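Local coordinates for mutual gliding-motility protein MglA (Myxococcus xanthus DK 1622, PDB 6H35) that binds and hydrolyses GTP as a small Ras-like GTPase and acts as an intracellular switch that controls the direction and speed of gliding, at residues C13-Y18 against F74-V79; G24-L29 against T51-F56; Y136-N141 against A157-N162. One frame throughout, in Å; residues are numbered along the deposited sequence.

Contact 1 of 3, residues C13-Y18 against F74-V79; sequences CKIVYY and FHLYTV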
loop_
_atom_site.group_PDB
_atom_site.type_symbol
_atom_site.label_atom_id
_atom_site.label_comp_id
_atom_site.label_asym_id
_atom_site.label_seq_id
_atom_site.Cartn_x
_atom_site.Cartn_y
_atom_site.Cartn_z
ATOM N N CYS A 13 1.312 12.527 3.402
ATOM C CA CYS A 13 0.305 11.521 3.092
ATOM C C CYS A 13 0.850 10.138 3.409
ATOM O O CYS A 13 2.032 9.860 3.181
ATOM C CB CYS A 13 -0.108 11.582 1.624
ATOM S SG CYS A 13 -0.758 13.185 1.128
ATOM N N LYS A 14 -0.016 9.272 3.927
ATOM C CA LYS A 14 0.367 7.926 4.327
ATOM C C LYS A 14 -0.268 6.910 3.391
ATOM O O LYS A 14 -1.486 6.930 3.177
ATOM C CB LYS A 14 -0.048 7.639 5.770
ATOM C CG LYS A 14 0.130 6.193 6.175
ATOM C CD LYS A 14 0.310 6.050 7.676
ATOM C CE LYS A 14 -0.956 6.409 8.425
ATOM N NZ LYS A 14 -0.838 6.029 9.859
ATOM N N ILE A 15 0.554 6.024 2.841
ATOM C CA ILE A 15 0.082 4.928 2.008
ATOM C C ILE A 15 0.488 3.630 2.685
ATOM O O ILE A 15 1.669 3.428 2.997
ATOM C CB ILE A 15 0.632 5.012 0.578
ATOM C CG1 ILE A 15 0.039 6.227 -0.136
ATOM C CG2 ILE A 15 0.316 3.739 -0.184
ATOM C CD1 ILE A 15 0.772 6.603 -1.392
ATOM N N VAL A 16 -0.488 2.760 2.922
ATOM C CA VAL A 16 -0.292 1.513 3.648
ATOM C C VAL A 16 -0.392 0.358 2.663
ATOM O O VAL A 16 -1.402 0.218 1.963
ATOM C CB VAL A 16 -1.321 1.363 4.781
ATOM C CG1 VAL A 16 -1.198 0.000 5.434
ATOM C CG2 VAL A 16 -1.136 2.469 5.807
ATOM N N TYR A 17 0.657 -0.456 2.598
ATOM C CA TYR A 17 0.636 -1.694 1.832
ATOM C C TYR A 17 0.142 -2.815 2.739
ATOM O O TYR A 17 0.770 -3.117 3.759
ATOM C CB TYR A 17 2.021 -2.013 1.273
ATOM C CG TYR A 17 2.340 -1.247 0.013
ATOM C CD1 TYR A 17 2.513 0.130 0.044
ATOM C CD2 TYR A 17 2.449 -1.896 -1.211
ATOM C CE1 TYR A 17 2.798 0.839 -1.099
ATOM C CE2 TYR A 17 2.733 -1.191 -2.366
ATOM C CZ TYR A 17 2.908 0.177 -2.304
ATOM O OH TYR A 17 3.194 0.892 -3.444
ATOM N N TYR A 18 -0.986 -3.416 2.372
ATOM C CA TYR A 18 -1.671 -4.400 3.193
ATOM C C TYR A 18 -1.698 -5.735 2.467
ATOM O O TYR A 18 -1.617 -5.790 1.237
ATOM C CB TYR A 18 -3.103 -3.947 3.497
ATOM C CG TYR A 18 -3.637 -4.290 4.872
ATOM C CD1 TYR A 18 -3.422 -3.442 5.955
ATOM C CD2 TYR A 18 -4.393 -5.442 5.080
ATOM C CE1 TYR A 18 -3.930 -3.739 7.210
ATOM C CE2 TYR A 18 -4.900 -5.749 6.330
ATOM C CZ TYR A 18 -4.666 -4.891 7.391
ATOM O OH TYR A 18 -5.173 -5.187 8.636
ATOM N N PHE A 74 5.227 11.617 0.693
ATOM C CA PHE A 74 4.551 10.334 0.802
ATOM C C PHE A 74 5.287 9.455 1.802
ATOM O O PHE A 74 6.509 9.304 1.719
ATOM C CB PHE A 74 4.465 9.641 -0.559
ATOM C CG PHE A 74 3.421 10.222 -1.466
ATOM C CD1 PHE A 74 2.087 9.894 -1.304
ATOM C CD2 PHE A 74 3.773 11.104 -2.475
ATOM C CE1 PHE A 74 1.119 10.430 -2.137
ATOM C CE2 PHE A 74 2.810 11.646 -3.311
ATOM C CZ PHE A 74 1.480 11.305 -3.140
ATOM N N HIS A 75 4.538 8.886 2.744
ATOM C CA HIS A 75 5.058 7.944 3.725
ATOM C C HIS A 75 4.471 6.569 3.425
ATOM O O HIS A 75 3.251 6.385 3.501
ATOM C CB HIS A 75 4.701 8.372 5.151
ATOM C CG HIS A 75 5.073 9.785 5.487
ATOM N ND1 HIS A 75 5.954 10.099 6.499
ATOM C CD2 HIS A 75 4.663 10.967 4.967
ATOM C CE1 HIS A 75 6.084 11.412 6.578
ATOM N NE2 HIS A 75 5.310 11.961 5.659
ATOM N N LEU A 76 5.332 5.612 3.084
ATOM C CA LEU A 76 4.927 4.251 2.763
ATOM C C LEU A 76 5.192 3.351 3.962
ATOM O O LEU A 76 6.283 3.395 4.550
ATOM C CB LEU A 76 5.670 3.719 1.531
ATOM C CG LEU A 76 5.569 4.491 0.202
ATOM C CD1 LEU A 76 6.183 3.713 -0.956
ATOM C CD2 LEU A 76 4.137 4.852 -0.115
ATOM N N TYR A 77 4.193 2.536 4.306
ATOM C CA TYR A 77 4.223 1.622 5.441
ATOM C C TYR A 77 3.791 0.238 4.983
ATOM O O TYR A 77 2.791 0.105 4.271
ATOM C CB TYR A 77 3.279 2.094 6.556
ATOM C CG TYR A 77 3.821 3.205 7.411
ATOM C CD1 TYR A 77 3.745 4.525 6.991
ATOM C CD2 TYR A 77 4.400 2.941 8.646
ATOM C CE1 TYR A 77 4.245 5.553 7.774
ATOM C CE2 TYR A 77 4.903 3.963 9.433
ATOM C CZ TYR A 77 4.819 5.266 8.991
ATOM O OH TYR A 77 5.311 6.293 9.762
ATOM N N THR A 78 4.530 -0.790 5.387
ATOM C CA THR A 78 3.972 -2.130 5.340
ATOM C C THR A 78 3.248 -2.395 6.655
ATOM O O THR A 78 3.186 -1.546 7.547
ATOM C CB THR A 78 5.040 -3.196 5.096
ATOM O OG1 THR A 78 5.839 -3.357 6.274
ATOM C CG2 THR A 78 5.923 -2.818 3.924
ATOM N N VAL A 79 2.711 -3.600 6.784
ATOM C CA VAL A 79 1.898 -3.963 7.937
ATOM C C VAL A 79 2.413 -5.313 8.426
ATOM O O VAL A 79 2.906 -6.110 7.616
ATOM C CB VAL A 79 0.406 -3.975 7.555
ATOM C CG1 VAL A 79 -0.165 -5.375 7.563
ATOM C CG2 VAL A 79 -0.387 -3.047 8.443
#
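C13-Y18 and F74-V79 are joined first by backbone hydrogen bonds, four in a row and alternating in direction. H75 N reaches C13 O at 2.7 Å, I15 N reaches H75 O at 2.8 Å, Y77 N gives to I15 O, and Y17 N closes the ladder on Y77 O. The straightest is I15 N to H75 O, with 172° at the hydrogen. Four CA-H...O contacts, from F74, K14, L76 and V16, share the same carbonyl oxygens. The ladder stops where the chains diverge: the CA atoms of Y18 and V79 are 6.0 Å apart, and V79 N no longer bonds to Y17 O.

This parallel pairing, with axes 23° apart, belongs to the central sheet of the Ras-like GTPase fold. Strand 10-18 leads into the P-loop, and strand 71-77 runs into the predicted GTP-binding residues T78 and V79.

Apolar contacts divide between the two sheet faces. On the face of C13, I15, F74 and L76, CD1 of I15 meets the F74 ring obliquely, 3.5 Å from CD1 of F74. The branch CD2 of L76 turns back to 3.6 Å from CB of I15, and these two side chains lie side by side. C13 SG stands obliquely off the F74 ring. Helices 25-35 and 176-191 cover this face.

On the face of K14, V16, H75 and Y77, the K14 chain crosses the Y77 side chain at about a right angle, CD lying 3.8 Å from CD1 of Y77. A bend at chi3 (68°) turns the rest of the lysine, whose NZ bonds to the carbonyls of I92 and K94; its cation-pi attraction to Y77 is long and at most weak. Beyond the ladder, V79 puts CG1 over one face of the Y18 ring, toward its rim, while Y18 OH bonds to N119.

Contact 2 of 3, residues G24-L29 against T51-F56; sequences GKTTNL and TDRTLF. With GDP (guanosine-5'-diphosphate), chain C.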
loop_
_atom_site.group_PDB
_atom_site.type_symbol
_atom_site.label_atom_id
_atom_site.label_comp_id
_atom_site.label_asym_id
_atom_site.label_seq_id
_atom_site.Cartn_x
_atom_site.Cartn_y
_atom_site.Cartn_z
ATOM N N GLY A 24 4.298 -10.059 -0.402
ATOM C CA GLY A 24 5.204 -9.216 -1.162
ATOM C C GLY A 24 5.190 -7.740 -0.806
ATOM O O GLY A 24 5.508 -6.898 -1.648
ATOM N N LYS A 25 4.829 -7.404 0.431
ATOM C CA LYS A 25 4.792 -5.998 0.827
ATOM C C LYS A 25 6.203 -5.444 0.997
ATOM O O LYS A 25 6.546 -4.390 0.438
ATOM C CB LYS A 25 3.990 -5.847 2.119
ATOM C CG LYS A 25 2.624 -6.525 2.073
ATOM C CD LYS A 25 1.807 -6.245 3.336
ATOM C CE LYS A 25 2.314 -7.029 4.539
ATOM N NZ LYS A 25 2.127 -8.499 4.365
ATOM N N THR A 26 7.030 -6.149 1.774
ATOM C CA THR A 26 8.419 -5.747 1.948
ATOM C C THR A 26 9.114 -5.593 0.605
ATOM O O THR A 26 9.886 -4.650 0.403
ATOM C CB THR A 26 9.161 -6.768 2.812
ATOM O OG1 THR A 26 8.542 -6.850 4.103
ATOM C CG2 THR A 26 10.610 -6.361 2.983
ATOM N N THR A 27 8.842 -6.505 -0.333
ATOM C CA THR A 27 9.493 -6.448 -1.637
ATOM C C THR A 27 9.071 -5.205 -2.411
ATOM O O THR A 27 9.909 -4.541 -3.034
ATOM C CB THR A 27 9.172 -7.715 -2.426
ATOM O OG1 THR A 27 9.530 -8.855 -1.640
ATOM C CG2 THR A 27 9.953 -7.749 -3.724
ATOM N N ASN A 28 7.778 -4.876 -2.383
ATOM C CA ASN A 28 7.301 -3.651 -3.019
ATOM C C ASN A 28 8.017 -2.427 -2.457
ATOM O O ASN A 28 8.533 -1.590 -3.213
ATOM C CB ASN A 28 5.788 -3.518 -2.824
ATOM C CG ASN A 28 4.988 -4.223 -3.906
ATOM O OD1 ASN A 28 4.523 -3.599 -4.862
ATOM N ND2 ASN A 28 4.818 -5.531 -3.756
ATOM N N LEU A 29 8.062 -2.302 -1.127
ATOM C CA LEU A 29 8.678 -1.106 -0.558
ATOM C C LEU A 29 10.184 -1.085 -0.803
ATOM O O LEU A 29 10.760 -0.019 -1.044
ATOM C CB LEU A 29 8.359 -0.990 0.932
ATOM C CG LEU A 29 7.245 0.021 1.237
ATOM C CD1 LEU A 29 5.891 -0.513 0.801
ATOM C CD2 LEU A 29 7.212 0.410 2.712
ATOM N N THR A 51 9.309 -12.698 15.241
ATOM C CA THR A 51 8.296 -13.309 14.388
ATOM C C THR A 51 7.704 -12.392 13.326
ATOM O O THR A 51 6.991 -12.894 12.451
ATOM C CB THR A 51 7.133 -13.859 15.233
ATOM O OG1 THR A 51 6.506 -12.785 15.946
ATOM C CG2 THR A 51 7.632 -14.893 16.229
ATOM N N ASP A 52 7.950 -11.084 13.369
ATOM C CA ASP A 52 7.274 -10.171 12.456
ATOM C C ASP A 52 8.136 -8.935 12.235
ATOM O O ASP A 52 9.184 -8.759 12.861
ATOM C CB ASP A 52 5.887 -9.785 12.988
ATOM C CG ASP A 52 4.854 -9.634 11.884
ATOM O OD1 ASP A 52 5.234 -9.299 10.744
ATOM O OD2 ASP A 52 3.654 -9.850 12.158
ATOM N N ARG A 53 7.676 -8.072 11.331
ATOM C CA ARG A 53 8.397 -6.848 11.018
ATOM C C ARG A 53 7.443 -5.846 10.382
ATOM O O ARG A 53 6.360 -6.199 9.908
ATOM C CB ARG A 53 9.590 -7.117 10.093
ATOM C CG ARG A 53 9.193 -7.438 8.669
ATOM C CD ARG A 53 10.348 -8.022 7.872
ATOM N NE ARG A 53 9.895 -8.527 6.579
ATOM C CZ ARG A 53 10.692 -9.065 5.662
ATOM N NH1 ARG A 53 11.995 -9.170 5.890
ATOM N NH2 ARG A 53 10.189 -9.494 4.514
ATOM N N THR A 54 7.864 -4.586 10.400
ATOM C CA THR A 54 7.194 -3.499 9.700
ATOM C C THR A 54 8.256 -2.662 9.004
ATOM O O THR A 54 9.330 -2.421 9.561
ATOM C CB THR A 54 6.365 -2.631 10.661
ATOM O OG1 THR A 54 5.380 -3.446 11.305
ATOM C CG2 THR A 54 5.663 -1.508 9.913
ATOM N N LEU A 55 7.968 -2.239 7.776
ATOM C CA LEU A 55 8.913 -1.477 6.974
ATOM C C LEU A 55 8.271 -0.169 6.546
ATOM O O LEU A 55 7.112 -0.157 6.119
ATOM C CB LEU A 55 9.351 -2.276 5.743
ATOM C CG LEU A 55 10.506 -1.714 4.914
ATOM C CD1 LEU A 55 11.798 -1.769 5.706
ATOM C CD2 LEU A 55 10.636 -2.484 3.614
ATOM N N PHE A 56 9.013 0.933 6.658
ATOM C CA PHE A 56 8.448 2.214 6.259
ATOM C C PHE A 56 9.543 3.199 5.886
ATOM O O PHE A 56 10.705 3.061 6.286
ATOM C CB PHE A 56 7.553 2.812 7.354
ATOM C CG PHE A 56 8.206 2.918 8.709
ATOM C CD1 PHE A 56 8.141 1.868 9.610
ATOM C CD2 PHE A 56 8.847 4.081 9.093
ATOM C CE1 PHE A 56 8.724 1.969 10.858
ATOM C CE2 PHE A 56 9.434 4.187 10.344
ATOM C CZ PHE A 56 9.370 3.132 11.227
HETATM P PB GDP C . 5.700 -9.725 3.036
HETATM O O1B GDP C . 4.345 -9.356 2.473
HETATM O O2B GDP C . 5.444 -10.452 4.331
HETATM O O3B GDP C . 6.529 -8.489 3.271
HETATM O O3A GDP C . 6.456 -10.696 2.001
HETATM P PA GDP C . 7.909 -10.416 1.360
HETATM O O1A GDP C . 8.003 -9.111 0.610
HETATM O O2A GDP C . 8.987 -10.528 2.404
HETATM O "O5'" GDP C . 8.025 -11.648 0.341
HETATM C "C5'" GDP C . 8.047 -12.965 0.877
HETATM C "C4'" GDP C . 8.806 -13.854 -0.089
HETATM O "O4'" GDP C . 8.119 -13.893 -1.337
HETATM C "C3'" GDP C . 10.175 -13.273 -0.358
HETATM O "O3'" GDP C . 11.102 -14.350 -0.266
HETATM C "C2'" GDP C . 10.126 -12.753 -1.780
HETATM O "O2'" GDP C . 11.365 -12.966 -2.460
HETATM C "C1'" GDP C . 9.014 -13.573 -2.404
HETATM N N9 GDP C . 8.279 -12.816 -3.439
HETATM C C8 GDP C . 7.682 -11.618 -3.286
HETATM N N7 GDP C . 7.083 -11.225 -4.441
HETATM C C5 GDP C . 7.281 -12.202 -5.352
HETATM C C6 GDP C . 6.920 -12.437 -6.769
HETATM O O6 GDP C . 6.258 -11.595 -7.412
HETATM N N1 GDP C . 7.327 -13.571 -7.345
HETATM C C2 GDP C . 8.044 -14.498 -6.680
HETATM N N2 GDP C . 8.414 -15.627 -7.336
HETATM N N3 GDP C . 8.414 -14.350 -5.382
HETATM C C4 GDP C . 8.072 -13.243 -4.684
#
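T26 and L29 of the helix pack against L55 of the strand, and this is the close part of the contact. CD2 of L55 fits between the two helical residues, 3.8 Å from CB of L29 and 3.9 Å from CG2 of T26. L29 rests its own CD2 on the backbone, 3.5 Å from L55 O. L55 N donates to T78 OG1, which ties the strand to the chain at the end of strand 71-77.

The other end is the solvent side: R53 is exposed and less covered by the helix than L55. Extended from CG to NE, it comes at T26 from the opposite direction. CG2 of T26 lies over one face of its guanidinium, toward the rim, while the edge is turned to the alpha phosphate, with NH2 2.6 Å from O2A of GDP, consistent with charge attraction.

T26 also holds the nucleotide. With OG1 anti to its carbonyl carbon (chi1 -60°), the hydroxyl bonds to O3B of GDP at 2.7 Å, and the backbone N bonds to the same oxygen. G24 N, K25 N and K25 NZ all converge on O1B, and T27 N and OG1 grip O1A. At the helix start, N28 N and N28 ND2 reach G24 O from opposite faces of its plane. Backbone amides at a helix N terminus wrapped round the diphosphate, with lysine and threonine side chains joining them, are the signature of the P-loop (Walker A).

Contact 3 of 3, residues Y136-N141 against A157-N162; sequences YVIQYN and ALNHRN. With GDP (guanosine-5'-diphosphate), chain C.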
loop_
_atom_site.group_PDB
_atom_site.type_symbol
_atom_site.label_atom_id
_atom_site.label_comp_id
_atom_site.label_asym_id
_atom_site.label_seq_id
_atom_site.Cartn_x
_atom_site.Cartn_y
_atom_site.Cartn_z
ATOM N N TYR A 136 -7.715 3.490 -3.081
ATOM C CA TYR A 136 -7.458 2.072 -2.866
ATOM C C TYR A 136 -7.261 1.381 -4.208
ATOM O O TYR A 136 -8.116 1.488 -5.091
ATOM C CB TYR A 136 -8.621 1.438 -2.094
ATOM C CG TYR A 136 -8.687 -0.075 -2.129
ATOM C CD1 TYR A 136 -7.582 -0.851 -1.810
ATOM C CD2 TYR A 136 -9.869 -0.724 -2.457
ATOM C CE1 TYR A 136 -7.649 -2.236 -1.833
ATOM C CE2 TYR A 136 -9.947 -2.104 -2.482
ATOM C CZ TYR A 136 -8.833 -2.856 -2.170
ATOM O OH TYR A 136 -8.907 -4.231 -2.192
ATOM N N VAL A 137 -6.132 0.685 -4.356
ATOM C CA VAL A 137 -5.859 -0.157 -5.512
ATOM C C VAL A 137 -5.420 -1.526 -5.007
ATOM O O VAL A 137 -4.994 -1.687 -3.860
ATOM C CB VAL A 137 -4.784 0.443 -6.452
ATOM C CG1 VAL A 137 -5.092 1.901 -6.767
ATOM C CG2 VAL A 137 -3.407 0.314 -5.832
ATOM N N ILE A 138 -5.531 -2.524 -5.877
ATOM C CA ILE A 138 -5.150 -3.887 -5.536
ATOM C C ILE A 138 -4.076 -4.354 -6.512
ATOM O O ILE A 138 -4.099 -4.002 -7.699
ATOM C CB ILE A 138 -6.371 -4.835 -5.528
ATOM C CG1 ILE A 138 -5.997 -6.215 -4.989
ATOM C CG2 ILE A 138 -6.987 -4.950 -6.898
ATOM C CD1 ILE A 138 -7.198 -7.086 -4.707
ATOM N N GLN A 139 -3.115 -5.119 -5.997
ATOM C CA GLN A 139 -2.013 -5.646 -6.788
ATOM C C GLN A 139 -2.041 -7.164 -6.708
ATOM O O GLN A 139 -2.004 -7.734 -5.612
ATOM C CB GLN A 139 -0.669 -5.099 -6.296
ATOM C CG GLN A 139 0.535 -5.748 -6.965
ATOM C CD GLN A 139 1.863 -5.284 -6.400
ATOM O OE1 GLN A 139 2.513 -6.003 -5.640
ATOM N NE2 GLN A 139 2.287 -4.085 -6.785
ATOM N N TYR A 140 -2.133 -7.814 -7.862
ATOM C CA TYR A 140 -2.017 -9.266 -7.951
ATOM C C TYR A 140 -0.543 -9.578 -8.173
ATOM O O TYR A 140 -0.033 -9.470 -9.293
ATOM C CB TYR A 140 -2.893 -9.820 -9.068
ATOM C CG TYR A 140 -4.349 -9.418 -8.981
ATOM C CD1 TYR A 140 -5.020 -9.400 -7.764
ATOM C CD2 TYR A 140 -5.058 -9.060 -10.121
ATOM C CE1 TYR A 140 -6.355 -9.038 -7.686
ATOM C CE2 TYR A 140 -6.392 -8.694 -10.053
ATOM C CZ TYR A 140 -7.035 -8.684 -8.835
ATOM O OH TYR A 140 -8.361 -8.319 -8.766
ATOM N N ASN A 141 0.145 -9.945 -7.100
ATOM C CA ASN A 141 1.581 -10.161 -7.131
ATOM C C ASN A 141 1.890 -11.632 -7.400
ATOM O O ASN A 141 1.025 -12.501 -7.290
ATOM C CB ASN A 141 2.204 -9.708 -5.810
ATOM C CG ASN A 141 3.708 -9.566 -5.886
ATOM O OD1 ASN A 141 4.260 -9.137 -6.903
ATOM N ND2 ASN A 141 4.382 -9.926 -4.803
ATOM N N ALA A 157 -12.915 -12.989 -6.529
ATOM C CA ALA A 157 -12.760 -13.195 -5.091
ATOM C C ALA A 157 -12.422 -11.903 -4.346
ATOM O O ALA A 157 -12.956 -11.659 -3.258
ATOM C CB ALA A 157 -11.683 -14.246 -4.824
ATOM N N LEU A 158 -11.551 -11.061 -4.907
ATOM C CA LEU A 158 -10.920 -9.984 -4.158
ATOM C C LEU A 158 -11.259 -8.578 -4.631
ATOM O O LEU A 158 -10.968 -7.622 -3.905
ATOM C CB LEU A 158 -9.390 -10.136 -4.195
ATOM C CG LEU A 158 -8.830 -11.501 -3.785
ATOM C CD1 LEU A 158 -7.328 -11.548 -3.999
ATOM C CD2 LEU A 158 -9.178 -11.810 -2.339
ATOM N N ASN A 159 -11.846 -8.413 -5.819
ATOM C CA ASN A 159 -12.133 -7.092 -6.358
ATOM C C ASN A 159 -13.485 -7.141 -7.077
ATOM O O ASN A 159 -13.579 -7.084 -8.302
ATOM C CB ASN A 159 -11.016 -6.617 -7.291
ATOM C CG ASN A 159 -11.231 -5.203 -7.783
ATOM O OD1 ASN A 159 -11.970 -4.432 -7.174
ATOM N ND2 ASN A 159 -10.591 -4.857 -8.893
ATOM N N HIS A 160 -14.563 -7.240 -6.298
ATOM C CA HIS A 160 -15.889 -7.365 -6.890
ATOM C C HIS A 160 -16.490 -6.024 -7.297
ATOM O O HIS A 160 -17.424 -6.005 -8.104
ATOM C CB HIS A 160 -16.834 -8.095 -5.931
ATOM C CG HIS A 160 -16.942 -7.462 -4.578
ATOM N ND1 HIS A 160 -18.009 -6.672 -4.209
ATOM C CD2 HIS A 160 -16.118 -7.508 -3.504
ATOM C CE1 HIS A 160 -17.837 -6.256 -2.967
ATOM N NE2 HIS A 160 -16.698 -6.750 -2.516
ATOM N N ARG A 161 -15.984 -4.909 -6.771
ATOM C CA ARG A 161 -16.458 -3.589 -7.169
ATOM C C ARG A 161 -15.554 -2.934 -8.207
ATOM O O ARG A 161 -15.745 -1.756 -8.524
ATOM C CB ARG A 161 -16.612 -2.683 -5.946
ATOM C CG ARG A 161 -17.645 -3.185 -4.946
ATOM C CD ARG A 161 -18.262 -2.049 -4.138
ATOM N NE ARG A 161 -18.983 -1.094 -4.978
ATOM C CZ ARG A 161 -18.724 0.211 -5.017
ATOM N NH1 ARG A 161 -17.762 0.722 -4.262
ATOM N NH2 ARG A 161 -19.429 1.007 -5.808
ATOM N N ASN A 162 -14.576 -3.673 -8.729
ATOM C CA ASN A 162 -13.738 -3.255 -9.855
ATOM C C ASN A 162 -13.029 -1.926 -9.586
ATOM O O ASN A 162 -13.179 -0.947 -10.318
ATOM C CB ASN A 162 -14.558 -3.197 -11.146
ATOM C CG ASN A 162 -14.511 -4.504 -11.914
ATOM O OD1 ASN A 162 -13.549 -4.777 -12.635
ATOM N ND2 ASN A 162 -15.543 -5.327 -11.751
HETATM P PB GDP C . 5.700 -9.725 3.036
HETATM O O1B GDP C . 4.345 -9.356 2.473
HETATM O O2B GDP C . 5.444 -10.452 4.331
HETATM O O3B GDP C . 6.529 -8.489 3.271
HETATM O O3A GDP C . 6.456 -10.696 2.001
HETATM P PA GDP C . 7.909 -10.416 1.360
HETATM O O1A GDP C . 8.003 -9.111 0.610
HETATM O O2A GDP C . 8.987 -10.528 2.404
HETATM O "O5'" GDP C . 8.025 -11.648 0.341
HETATM C "C5'" GDP C . 8.047 -12.965 0.877
HETATM C "C4'" GDP C . 8.806 -13.854 -0.089
HETATM O "O4'" GDP C . 8.119 -13.893 -1.337
HETATM C "C3'" GDP C . 10.175 -13.273 -0.358
HETATM O "O3'" GDP C . 11.102 -14.350 -0.266
HETATM C "C2'" GDP C . 10.126 -12.753 -1.780
HETATM O "O2'" GDP C . 11.365 -12.966 -2.460
HETATM C "C1'" GDP C . 9.014 -13.573 -2.404
HETATM N N9 GDP C . 8.279 -12.816 -3.439
HETATM C C8 GDP C . 7.682 -11.618 -3.286
HETATM N N7 GDP C . 7.083 -11.225 -4.441
HETATM C C5 GDP C . 7.281 -12.202 -5.352
HETATM C C6 GDP C . 6.920 -12.437 -6.769
HETATM O O6 GDP C . 6.258 -11.595 -7.412
HETATM N N1 GDP C . 7.327 -13.571 -7.345
HETATM C C2 GDP C . 8.044 -14.498 -6.680
HETATM N N2 GDP C . 8.414 -15.627 -7.336
HETATM N N3 GDP C . 8.414 -14.350 -5.382
HETATM C C4 GDP C . 8.072 -13.243 -4.684
HETATM O O HOH W 1 -11.602 -5.053 -3.007
#
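Y136 has water 1 at the edge of its ring, in plane, and through this water it meets L158. Y136 OH lies 2.9 Å from the water, which donates to L158 O at 2.8 Å; the direct separation of Y136 OH and L158 O, 4.3 Å, is too long for a bond, so the water is the polar link. Y140 and N159 cross at about a right angle, with the ring and amide planes 55° apart. Their approach is through the hydroxyl alone: Y140 OH touches CB of N159 at 3.5 Å, and its bonding partner is E165.

The same carboxylate atom, OE1 of E165, also takes a bond from N159 ND2, so E165 joins the tyrosine and the amide. N159 ND2 bonds to I163 O too, which ties this turn to the chain just beyond it. Having CG anti to the backbone N (chi1 -176°) lets the amide of N159 extend toward the strand, where ND2 lies 4.1 Å from CG2 of I138.

Between the two tyrosines sits I138, the apolar part of the contact. Its CD1 reaches CB of L158 at 3.8 Å, the two side chains crossing nearly perpendicularly.

At its far end the strand meets the nucleotide. N141 ND2 bonds to N7 of GDP at 3.0 Å, with 136° at the hydrogen. The contact thus packs the C-terminal end of helix 151-158 on strand 136-141 within a beta-alpha-beta unit completed by strand 165-167, and the asparagine ending the strand belongs to the NKxD-type guanine-recognition motif of small GTPases.

How the contacts relate
From the N terminus, strand 10-18 enters contact 1 and passes straight into the P-loop and helix 25-35 of contact 2. Contact 2 closes the shorter loop when strand 53-59 arrives, and it is nested inside the loop that contact 1 closes at 74-79. The two touch where T78 N probably bonds to L55 O, as strands 53-59 and 71-77 are neighbours. Contact 3 opens and closes later, in series with both. Its centre lies about 17 Å from that of contact 1 and about 20 Å from that of contact 2, yet N28 OD1 probably bonds to Q139 NE2. Contacts 2 and 3 both touch GDP, and all three reach one sheet.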